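Local coordinates for protein CrmK (Actinoalloteichus sp. WH1-2216-6, PDB 5I1V) that acts as a flavin-dependent oxidase with covalently bound FAD, recycling a shunt product in caerulomycin biosynthesis, at residues A53-T58 / D74-V79; V59-H64 / V79-M84; G122-V127 / L326-V331. All blocks are in the same frame, centred on the assembly; numbering follows the deposited sequence.

Interactions 1 and 2 are successive stages of one parallel pairing, between strands 57-60 and 77-80; they share Val-79 and their centres lie about 14 Å apart. Both are largely buried, but interaction 1 frays into loops at its outer end, where charged side chains meet, whereas interaction 2 leads inward to the FAD diphosphate. Interaction 3 joins two loops distant in sequence and is only partly buried; like interaction 2, it reaches the second subunit. Their centres are about 16 Å apart, and the two touch where His-64 meets Gly-126 and Val-127. Strand hydrogen bonds dominate interaction 1, phosphate binding marks interaction 2, and interactions 2 and 3 each supply one covalent bond to the flavin.

Interaction 1: residues A53-T58 / D74-V79; sequences AGKRLT and DVDVIV
The guanidinium of Arg-56 has CG2 of Val-75 over the centre of one face and Asp-74 at its edge, where OD2 of Asp-74 lies in plane, 3.3 Å from NH1 of Arg-56 in a salt bridge. The carboxylate is turned 76° against that plane, and a water at the same edge accepts from NH1. CG of Arg-56, anti to the backbone N (chi1 175°), lies against Asp-74 O and Val-75 CA; beyond it the chain bends at chi2, and NH2 is bonded to the carbonyl of Arg-492. The backbone N of Arg-56 gives a nearly straight bond of 2.9 Å to OD2 of Asp-76, on its anti side but tilted out of the carboxylate plane, and its O accepts from N of both Asp-76 and Val-77. Regular pairing follows, with Thr-58 N 3.0 Å from Val-77 O and Val-79 N 2.9 Å from Thr-58 O. On one face CD1 of Leu-57 packs 3.7 Å from CG2 of Val-79, beneath helix 40-52. On the other, OG1 of Thr-58 lies alongside CG1 of Ile-78 at 3.5 Å, and is satisfied by the carbonyl of Val-70. Gly-54 closes helix 40-52 in a Schellman motif and turns the chain into strand 57-60. This is a beta-alpha-beta crossover in the FAD-binding domain: strands 33-36 and 57-60 are joined through the helix, with strand 77-80 between them.

Interaction 2: residues V59-H64 / V79-M84; sequences VRSGGH and VDLSSM. With FAD (flavin-adenine dinucleotide), chain E.
Beyond the pairing of Arg-60 with Asp-80, the chain soon reaches a covalent flavin link: ND1 of His-64 is bonded to C8M of FAD at 1.8 Å. Parallel pairing uses Arg-60 N to Val-79 O and Leu-81 N to Arg-60 O, the latter 2.9 Å and almost straight. Arg-60 and Asp-80 form a salt bridge: OD2 of Asp-80, met on its anti side 26° out of the carboxylate plane, lies in the guanidinium plane, 3.1 Å from NH1 of Arg-60. N of Ser-82 closes an Asx turn on OD1 of Asp-80 and OG of Ser-82 adds a bond from above the carboxylate plane, so both oxygens are held. On the opposite face CG1 of Val-59 touches CD1 of Leu-81 at 3.8 Å and, at roughly a right angle to that, C5A of the adenine. OG of Ser-61, beside its backbone N (chi1 -65°), donates to N7A of FAD at 2.6 Å. Backbone N atoms of Ser-61 and Gly-63 bond to O2A, while that of Gly-62 meets O2P. These N-H groups would offset the diphosphate charge, and the histidyl bond on the flavin methyl probably raises its redox potential, as in related flavoenzymes.

Interaction 3: residues G122-V127 / L326-V331; sequences GFCMGV and LAIPDV. With FAD (flavin-adenine dinucleotide), chain E.
Backbone hydrogen bonds join the two loops, which run only 11° apart in direction. Phe-123 O accepts from Ile-328 N at 3.1 Å, and Ile-328 O in turn accepts from Met-125 N at 3.2 Å, in the carbonyl plane. A water extends this pairing, accepting from Gly-126 N at 2.9 Å and donating to Ile-328 O. Polar contact with the cofactor comes from Phe-123 N, which donates to O4 of FAD at 3.0 Å. CG of Phe-123 lies between the backbone N and the carbonyl carbon (chi1 59°), a position that brings one ring face to the same oxygen: O4 lies 3.4 Å above the plane, offset toward the rim.

Apolar contacts gather round Ile-328. Its CD1 meets the edge of the Phe-123 ring, a tight 3.3 Å from CE1 of Phe-123, with the two side chains lying side by side. The same methyl packs against SG of Cys-124, and CG2 of Ile-328 approaches the flavin methyl C7M. Farther along, CG of Met-125 rests 3.9 Å from CB of Ala-327. CG2 of Val-127 lies against the flavin near C9.

Charge enters at the dimer interface, where OD2 of Asp-330 forms a salt bridge with Arg-109 of the second subunit, and Met-125 packs on Val-331 of that subunit.

The covalent contact is SG of Cys-124 to C6 of FAD, 1.9 Å long. With the histidyl link at C8M this makes a bicovalent flavin, an arrangement known from berberine bridge enzyme relatives. Two covalent bonds would tether the ring system and, together with the hydrogen bond to O4, probably make it a stronger oxidant.

Interaction 1: residues A53-T58 / D74-V79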
# COMPACT_ATOMS: atom_id res chain seq x y z
N ALA A 53 -8.73 6.04 37.11
CA ALA A 53 -9.83 6.98 37.10
C ALA A 53 -11.07 6.37 36.49
O ALA A 53 -12.02 7.08 36.24
CB ALA A 53 -9.44 8.23 36.33
N GLY A 54 -11.07 5.06 36.24
CA GLY A 54 -12.24 4.39 35.72
C GLY A 54 -12.60 4.69 34.27
O GLY A 54 -13.73 4.45 33.87
N LYS A 55 -11.67 5.24 33.49
CA LYS A 55 -11.89 5.56 32.05
C LYS A 55 -11.97 4.35 31.19
O LYS A 55 -11.24 3.36 31.37
CB LYS A 55 -10.74 6.41 31.51
CG LYS A 55 -10.54 7.66 32.32
CD LYS A 55 -9.58 8.66 31.71
CE LYS A 55 -9.84 9.99 32.41
NZ LYS A 55 -8.84 11.01 32.03
N ARG A 56 -12.83 4.43 30.18
CA ARG A 56 -12.98 3.34 29.23
C ARG A 56 -11.84 3.44 28.19
O ARG A 56 -11.74 4.46 27.51
CB ARG A 56 -14.34 3.51 28.55
CG ARG A 56 -14.62 2.53 27.45
CD ARG A 56 -14.85 1.12 28.00
NE ARG A 56 -14.77 0.20 26.87
CZ ARG A 56 -15.70 0.12 25.92
NH1 ARG A 56 -16.81 0.85 25.98
NH2 ARG A 56 -15.52 -0.71 24.90
N LEU A 57 -11.04 2.37 28.07
CA LEU A 57 -9.89 2.32 27.23
C LEU A 57 -10.04 1.25 26.16
O LEU A 57 -10.54 0.14 26.45
CB LEU A 57 -8.67 2.05 28.09
CG LEU A 57 -7.32 2.10 27.34
CD1 LEU A 57 -6.23 2.74 28.18
CD2 LEU A 57 -6.94 0.68 26.95
N THR A 58 -9.65 1.59 24.93
CA THR A 58 -9.49 0.57 23.90
C THR A 58 -8.16 0.79 23.21
O THR A 58 -7.55 1.88 23.27
CB THR A 58 -10.60 0.62 22.84
OG1 THR A 58 -10.65 1.95 22.28
CG2 THR A 58 -12.02 0.21 23.45
N ASP A 74 -18.52 6.04 23.57
CA ASP A 74 -18.27 6.06 25.00
C ASP A 74 -16.84 5.70 25.37
O ASP A 74 -16.54 5.59 26.56
CB ASP A 74 -19.24 5.14 25.74
CG ASP A 74 -19.17 3.74 25.27
OD1 ASP A 74 -18.83 3.50 24.09
OD2 ASP A 74 -19.47 2.86 26.09
N VAL A 75 -15.95 5.54 24.40
CA VAL A 75 -14.56 5.27 24.76
C VAL A 75 -13.83 6.58 25.07
O VAL A 75 -13.85 7.52 24.27
CB VAL A 75 -13.81 4.53 23.65
CG1 VAL A 75 -12.32 4.41 23.98
CG2 VAL A 75 -14.43 3.15 23.45
N ASP A 76 -13.13 6.60 26.20
CA ASP A 76 -12.51 7.80 26.71
C ASP A 76 -11.04 7.93 26.27
O ASP A 76 -10.55 9.05 26.14
CB ASP A 76 -12.54 7.83 28.23
CG ASP A 76 -13.93 7.76 28.81
OD1 ASP A 76 -14.83 8.47 28.26
OD2 ASP A 76 -14.13 6.98 29.80
N VAL A 77 -10.34 6.79 26.11
CA VAL A 77 -8.96 6.79 25.76
C VAL A 77 -8.73 5.70 24.77
O VAL A 77 -9.10 4.56 25.00
CB VAL A 77 -8.03 6.52 26.97
CG1 VAL A 77 -6.56 6.53 26.55
CG2 VAL A 77 -8.32 7.48 28.08
N ILE A 78 -8.11 6.05 23.65
CA ILE A 78 -7.67 5.07 22.68
C ILE A 78 -6.16 5.06 22.63
O ILE A 78 -5.53 6.10 22.44
CB ILE A 78 -8.25 5.37 21.30
CG1 ILE A 78 -9.74 5.20 21.34
CG2 ILE A 78 -7.59 4.48 20.24
CD1 ILE A 78 -10.43 5.63 20.05
N VAL A 79 -5.55 3.90 22.93
CA VAL A 79 -4.12 3.72 22.86
C VAL A 79 -3.80 3.23 21.43
O VAL A 79 -4.22 2.11 21.06
CB VAL A 79 -3.64 2.67 23.88
CG1 VAL A 79 -2.16 2.43 23.73
CG2 VAL A 79 -3.93 3.12 25.30
O HOH W 1 -18.06 2.49 28.03

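Interaction 2: residues V59-H64 / V79-M84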
# COMPACT_ATOMS: atom_id res chain seq x y z
N VAL A 59 -7.73 -0.25 22.52
CA VAL A 59 -6.49 -0.27 21.80
C VAL A 59 -6.69 -0.41 20.30
O VAL A 59 -7.50 -1.19 19.85
CB VAL A 59 -5.67 -1.48 22.21
CG1 VAL A 59 -4.29 -1.45 21.56
CG2 VAL A 59 -5.57 -1.50 23.71
N ARG A 60 -5.92 0.34 19.54
CA ARG A 60 -5.93 0.20 18.11
C ARG A 60 -4.53 -0.17 17.62
O ARG A 60 -3.58 0.46 18.03
CB ARG A 60 -6.23 1.51 17.51
CG ARG A 60 -6.44 1.34 16.02
CD ARG A 60 -6.45 2.63 15.38
NE ARG A 60 -7.74 3.24 15.49
CZ ARG A 60 -7.89 4.54 15.75
NH1 ARG A 60 -6.78 5.32 16.01
NH2 ARG A 60 -9.14 5.04 15.76
N SER A 61 -4.43 -1.14 16.72
CA SER A 61 -3.17 -1.48 16.10
C SER A 61 -3.25 -1.02 14.65
O SER A 61 -2.77 0.09 14.33
CB SER A 61 -2.81 -2.95 16.30
OG SER A 61 -2.60 -3.18 17.70
N GLY A 62 -3.87 -1.81 13.79
CA GLY A 62 -4.04 -1.42 12.39
C GLY A 62 -5.34 -0.78 11.99
O GLY A 62 -5.46 -0.28 10.83
N GLY A 63 -6.31 -0.75 12.88
CA GLY A 63 -7.57 -0.09 12.56
C GLY A 63 -8.51 -0.80 11.61
O GLY A 63 -9.46 -0.18 11.13
N HIS A 64 -8.31 -2.07 11.36
CA HIS A 64 -9.18 -2.80 10.44
C HIS A 64 -10.43 -3.37 11.00
O HIS A 64 -11.16 -4.07 10.27
CB HIS A 64 -8.36 -3.88 9.72
CG HIS A 64 -7.77 -3.32 8.50
ND1 HIS A 64 -8.41 -3.40 7.28
CD2 HIS A 64 -6.70 -2.52 8.31
CE1 HIS A 64 -7.74 -2.69 6.38
NE2 HIS A 64 -6.71 -2.14 6.99
N VAL A 79 -5.55 3.90 22.93
CA VAL A 79 -4.12 3.72 22.86
C VAL A 79 -3.80 3.23 21.43
O VAL A 79 -4.22 2.11 21.06
CB VAL A 79 -3.64 2.67 23.88
CG1 VAL A 79 -2.16 2.43 23.73
CG2 VAL A 79 -3.93 3.12 25.30
N ASP A 80 -3.08 4.03 20.65
CA ASP A 80 -2.83 3.70 19.26
C ASP A 80 -1.39 3.20 19.20
O ASP A 80 -0.48 3.92 19.54
CB ASP A 80 -3.04 4.90 18.38
CG ASP A 80 -2.83 4.62 16.91
OD1 ASP A 80 -1.84 3.99 16.51
OD2 ASP A 80 -3.69 5.07 16.11
N LEU A 81 -1.23 1.96 18.79
CA LEU A 81 0.10 1.27 18.77
C LEU A 81 0.86 1.38 17.45
O LEU A 81 1.85 0.69 17.25
CB LEU A 81 -0.12 -0.17 19.14
CG LEU A 81 -0.62 -0.43 20.56
CD1 LEU A 81 -0.55 -1.92 20.87
CD2 LEU A 81 0.15 0.31 21.63
N SER A 82 0.41 2.24 16.54
CA SER A 82 1.05 2.32 15.21
C SER A 82 2.51 2.74 15.22
O SER A 82 3.23 2.40 14.30
CB SER A 82 0.21 3.23 14.27
OG SER A 82 0.06 4.50 14.85
N SER A 83 3.00 3.38 16.27
CA SER A 83 4.42 3.69 16.39
C SER A 83 5.26 2.55 17.01
O SER A 83 6.44 2.73 17.19
CB SER A 83 4.62 5.00 17.19
OG SER A 83 3.92 6.10 16.56
N MET A 84 4.67 1.42 17.36
CA MET A 84 5.40 0.25 17.82
C MET A 84 5.25 -0.82 16.72
O MET A 84 4.36 -1.65 16.78
CB MET A 84 4.81 -0.27 19.16
CG MET A 84 5.00 0.70 20.32
SD MET A 84 4.28 0.21 21.89
CE MET A 84 5.03 -1.37 22.23
PA FAD E . -7.97 -2.84 15.06
O1A FAD E . -9.22 -2.18 14.51
O2A FAD E . -6.87 -1.91 15.48
O5B FAD E . -8.35 -3.81 16.24
C5B FAD E . -9.21 -4.93 16.08
C4B FAD E . -9.71 -5.38 17.46
O4B FAD E . -8.56 -5.91 18.16
C3B FAD E . -10.27 -4.33 18.39
O3B FAD E . -11.15 -4.97 19.30
C2B FAD E . -9.06 -3.85 19.15
O2B FAD E . -9.28 -3.08 20.33
C1B FAD E . -8.27 -5.16 19.31
N9A FAD E . -6.80 -4.92 19.31
C8A FAD E . -6.03 -4.25 18.40
N7A FAD E . -4.74 -4.17 18.86
C5A FAD E . -4.72 -4.80 20.02
C6A FAD E . -3.67 -5.07 20.96
N6A FAD E . -2.46 -4.67 20.64
N1A FAD E . -4.01 -5.73 22.07
C2A FAD E . -5.27 -6.10 22.35
N3A FAD E . -6.31 -5.93 21.49
C4A FAD E . -6.05 -5.23 20.36
N1 FAD E . -8.19 -11.44 8.57
C2 FAD E . -7.66 -12.62 8.16
O2 FAD E . -7.55 -13.56 8.96
N3 FAD E . -7.24 -12.84 6.89
C4 FAD E . -7.33 -11.95 5.92
O4 FAD E . -6.89 -12.19 4.77
C4X FAD E . -7.87 -10.64 6.25
N5 FAD E . -7.99 -9.67 5.30
C5X FAD E . -8.39 -8.44 5.68
C6 FAD E . -8.37 -7.39 4.76
C7 FAD E . -8.78 -6.10 5.07
C7M FAD E . -8.72 -5.00 4.01
C8 FAD E . -9.26 -5.87 6.45
C8M FAD E . -9.75 -4.52 6.89
C9 FAD E . -9.30 -6.91 7.40
C9A FAD E . -8.88 -8.19 7.06
N10 FAD E . -8.89 -9.24 7.98
C10 FAD E . -8.35 -10.46 7.63
C1' FAD E . -9.58 -9.13 9.27
C2' FAD E . -8.62 -8.72 10.34
O2' FAD E . -7.90 -9.86 10.77
C3' FAD E . -9.31 -8.05 11.49
O3' FAD E . -10.02 -6.89 11.00
C4' FAD E . -8.30 -7.68 12.61
O4' FAD E . -9.02 -7.68 13.84
C5' FAD E . -7.67 -6.33 12.33
O5' FAD E . -6.69 -6.09 13.34
P FAD E . -6.19 -4.59 13.46
O1P FAD E . -5.80 -4.07 12.12
O2P FAD E . -5.20 -4.48 14.58
O3P FAD E . -7.55 -3.83 13.90

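Interaction 3: residues G122-V127 / L326-V331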
# COMPACT_ATOMS: atom_id res chain seq x y z
N GLY A 122 -2.95 -12.96 6.62
CA GLY A 122 -3.92 -12.58 5.59
C GLY A 122 -3.35 -11.82 4.42
O GLY A 122 -2.16 -11.47 4.38
N PHE A 123 -4.26 -11.52 3.48
CA PHE A 123 -3.93 -10.83 2.27
C PHE A 123 -4.30 -9.35 2.30
O PHE A 123 -4.47 -8.75 1.24
CB PHE A 123 -4.56 -11.55 1.04
CG PHE A 123 -6.08 -11.68 1.07
CD1 PHE A 123 -6.91 -10.64 0.66
CD2 PHE A 123 -6.69 -12.89 1.42
CE1 PHE A 123 -8.29 -10.78 0.66
CE2 PHE A 123 -8.07 -13.03 1.43
CZ PHE A 123 -8.88 -11.98 1.04
N CYS A 124 -4.43 -8.71 3.47
CA CYS A 124 -4.66 -7.27 3.41
C CYS A 124 -3.53 -6.46 4.06
O CYS A 124 -3.12 -6.74 5.18
CB CYS A 124 -6.03 -6.91 3.96
SG CYS A 124 -7.48 -7.72 3.17
N MET A 125 -3.07 -5.43 3.34
CA MET A 125 -1.78 -4.80 3.58
C MET A 125 -1.68 -4.06 4.88
O MET A 125 -0.63 -4.13 5.55
CB MET A 125 -1.47 -3.81 2.45
CG MET A 125 -1.05 -4.52 1.18
SD MET A 125 0.45 -5.51 1.41
CE MET A 125 1.59 -4.13 1.75
N GLY A 126 -2.76 -3.37 5.25
CA GLY A 126 -2.76 -2.51 6.40
C GLY A 126 -3.25 -3.14 7.71
O GLY A 126 -3.38 -2.45 8.70
N VAL A 127 -3.53 -4.44 7.71
CA VAL A 127 -4.08 -5.12 8.88
C VAL A 127 -2.97 -5.15 9.95
O VAL A 127 -1.85 -5.49 9.64
CB VAL A 127 -4.52 -6.50 8.46
CG1 VAL A 127 -4.78 -7.39 9.62
CG2 VAL A 127 -5.77 -6.38 7.59
N LEU A 326 -2.45 -10.04 -5.26
CA LEU A 326 -3.77 -10.32 -4.68
C LEU A 326 -4.12 -9.50 -3.43
O LEU A 326 -5.29 -9.44 -3.05
CB LEU A 326 -3.87 -11.82 -4.41
CG LEU A 326 -4.89 -12.45 -3.45
CD1 LEU A 326 -4.94 -13.94 -3.72
CD2 LEU A 326 -4.52 -12.31 -1.99
N ALA A 327 -3.14 -8.86 -2.81
CA ALA A 327 -3.35 -8.09 -1.60
C ALA A 327 -4.25 -6.90 -1.84
O ALA A 327 -4.27 -6.34 -2.94
CB ALA A 327 -2.05 -7.59 -1.05
N ILE A 328 -4.96 -6.50 -0.78
CA ILE A 328 -5.78 -5.30 -0.80
C ILE A 328 -4.98 -4.08 -0.32
O ILE A 328 -4.37 -4.07 0.79
CB ILE A 328 -7.12 -5.51 -0.02
CG1 ILE A 328 -8.09 -6.32 -0.88
CG2 ILE A 328 -7.79 -4.18 0.33
CD1 ILE A 328 -7.97 -7.79 -0.66
N PRO A 329 -4.94 -3.06 -1.16
CA PRO A 329 -4.19 -1.85 -0.85
C PRO A 329 -4.71 -1.14 0.37
O PRO A 329 -5.92 -1.10 0.62
CB PRO A 329 -4.40 -0.95 -2.06
CG PRO A 329 -5.04 -1.77 -3.12
CD PRO A 329 -5.58 -3.02 -2.50
N ASP A 330 -3.78 -0.50 1.06
CA ASP A 330 -4.05 0.33 2.23
C ASP A 330 -4.25 1.81 1.85
O ASP A 330 -4.48 2.64 2.71
CB ASP A 330 -2.90 0.18 3.25
CG ASP A 330 -1.52 0.50 2.64
OD1 ASP A 330 -1.29 0.23 1.43
OD2 ASP A 330 -0.66 1.00 3.40
N VAL A 331 -4.16 2.14 0.55
CA VAL A 331 -4.38 3.51 0.07
C VAL A 331 -5.18 3.45 -1.22
O VAL A 331 -5.46 2.37 -1.74
CB VAL A 331 -3.06 4.26 -0.24
CG1 VAL A 331 -2.16 4.31 0.99
CG2 VAL A 331 -2.36 3.62 -1.42
PA FAD E . -7.97 -2.84 15.06
O1A FAD E . -9.22 -2.18 14.51
O2A FAD E . -6.87 -1.91 15.48
O5B FAD E . -8.35 -3.81 16.24
C5B FAD E . -9.21 -4.93 16.08
C4B FAD E . -9.71 -5.38 17.46
O4B FAD E . -8.56 -5.91 18.16
C3B FAD E . -10.27 -4.33 18.39
O3B FAD E . -11.15 -4.97 19.30
C2B FAD E . -9.06 -3.85 19.15
O2B FAD E . -9.28 -3.08 20.33
C1B FAD E . -8.27 -5.16 19.31
N9A FAD E . -6.80 -4.92 19.31
C8A FAD E . -6.03 -4.25 18.40
N7A FAD E . -4.74 -4.17 18.86
C5A FAD E . -4.72 -4.80 20.02
C6A FAD E . -3.67 -5.07 20.96
N6A FAD E . -2.46 -4.67 20.64
N1A FAD E . -4.01 -5.73 22.07
C2A FAD E . -5.27 -6.10 22.35
N3A FAD E . -6.31 -5.93 21.49
C4A FAD E . -6.05 -5.23 20.36
N1 FAD E . -8.19 -11.44 8.57
C2 FAD E . -7.66 -12.62 8.16
O2 FAD E . -7.55 -13.56 8.96
N3 FAD E . -7.24 -12.84 6.89
C4 FAD E . -7.33 -11.95 5.92
O4 FAD E . -6.89 -12.19 4.77
C4X FAD E . -7.87 -10.64 6.25
N5 FAD E . -7.99 -9.67 5.30
C5X FAD E . -8.39 -8.44 5.68
C6 FAD E . -8.37 -7.39 4.76
C7 FAD E . -8.78 -6.10 5.07
C7M FAD E . -8.72 -5.00 4.01
C8 FAD E . -9.26 -5.87 6.45
C8M FAD E . -9.75 -4.52 6.89
C9 FAD E . -9.30 -6.91 7.40
C9A FAD E . -8.88 -8.19 7.06
N10 FAD E . -8.89 -9.24 7.98
C10 FAD E . -8.35 -10.46 7.63
C1' FAD E . -9.58 -9.13 9.27
C2' FAD E . -8.62 -8.72 10.34
O2' FAD E . -7.90 -9.86 10.77
C3' FAD E . -9.31 -8.05 11.49
O3' FAD E . -10.02 -6.89 11.00
C4' FAD E . -8.30 -7.68 12.61
O4' FAD E . -9.02 -7.68 13.84
C5' FAD E . -7.67 -6.33 12.33
O5' FAD E . -6.69 -6.09 13.34
P FAD E . -6.19 -4.59 13.46
O1P FAD E . -5.80 -4.07 12.12
O2P FAD E . -5.20 -4.48 14.58
O3P FAD E . -7.55 -3.83 13.90
O HOH W 2 -5.07 -3.24 3.57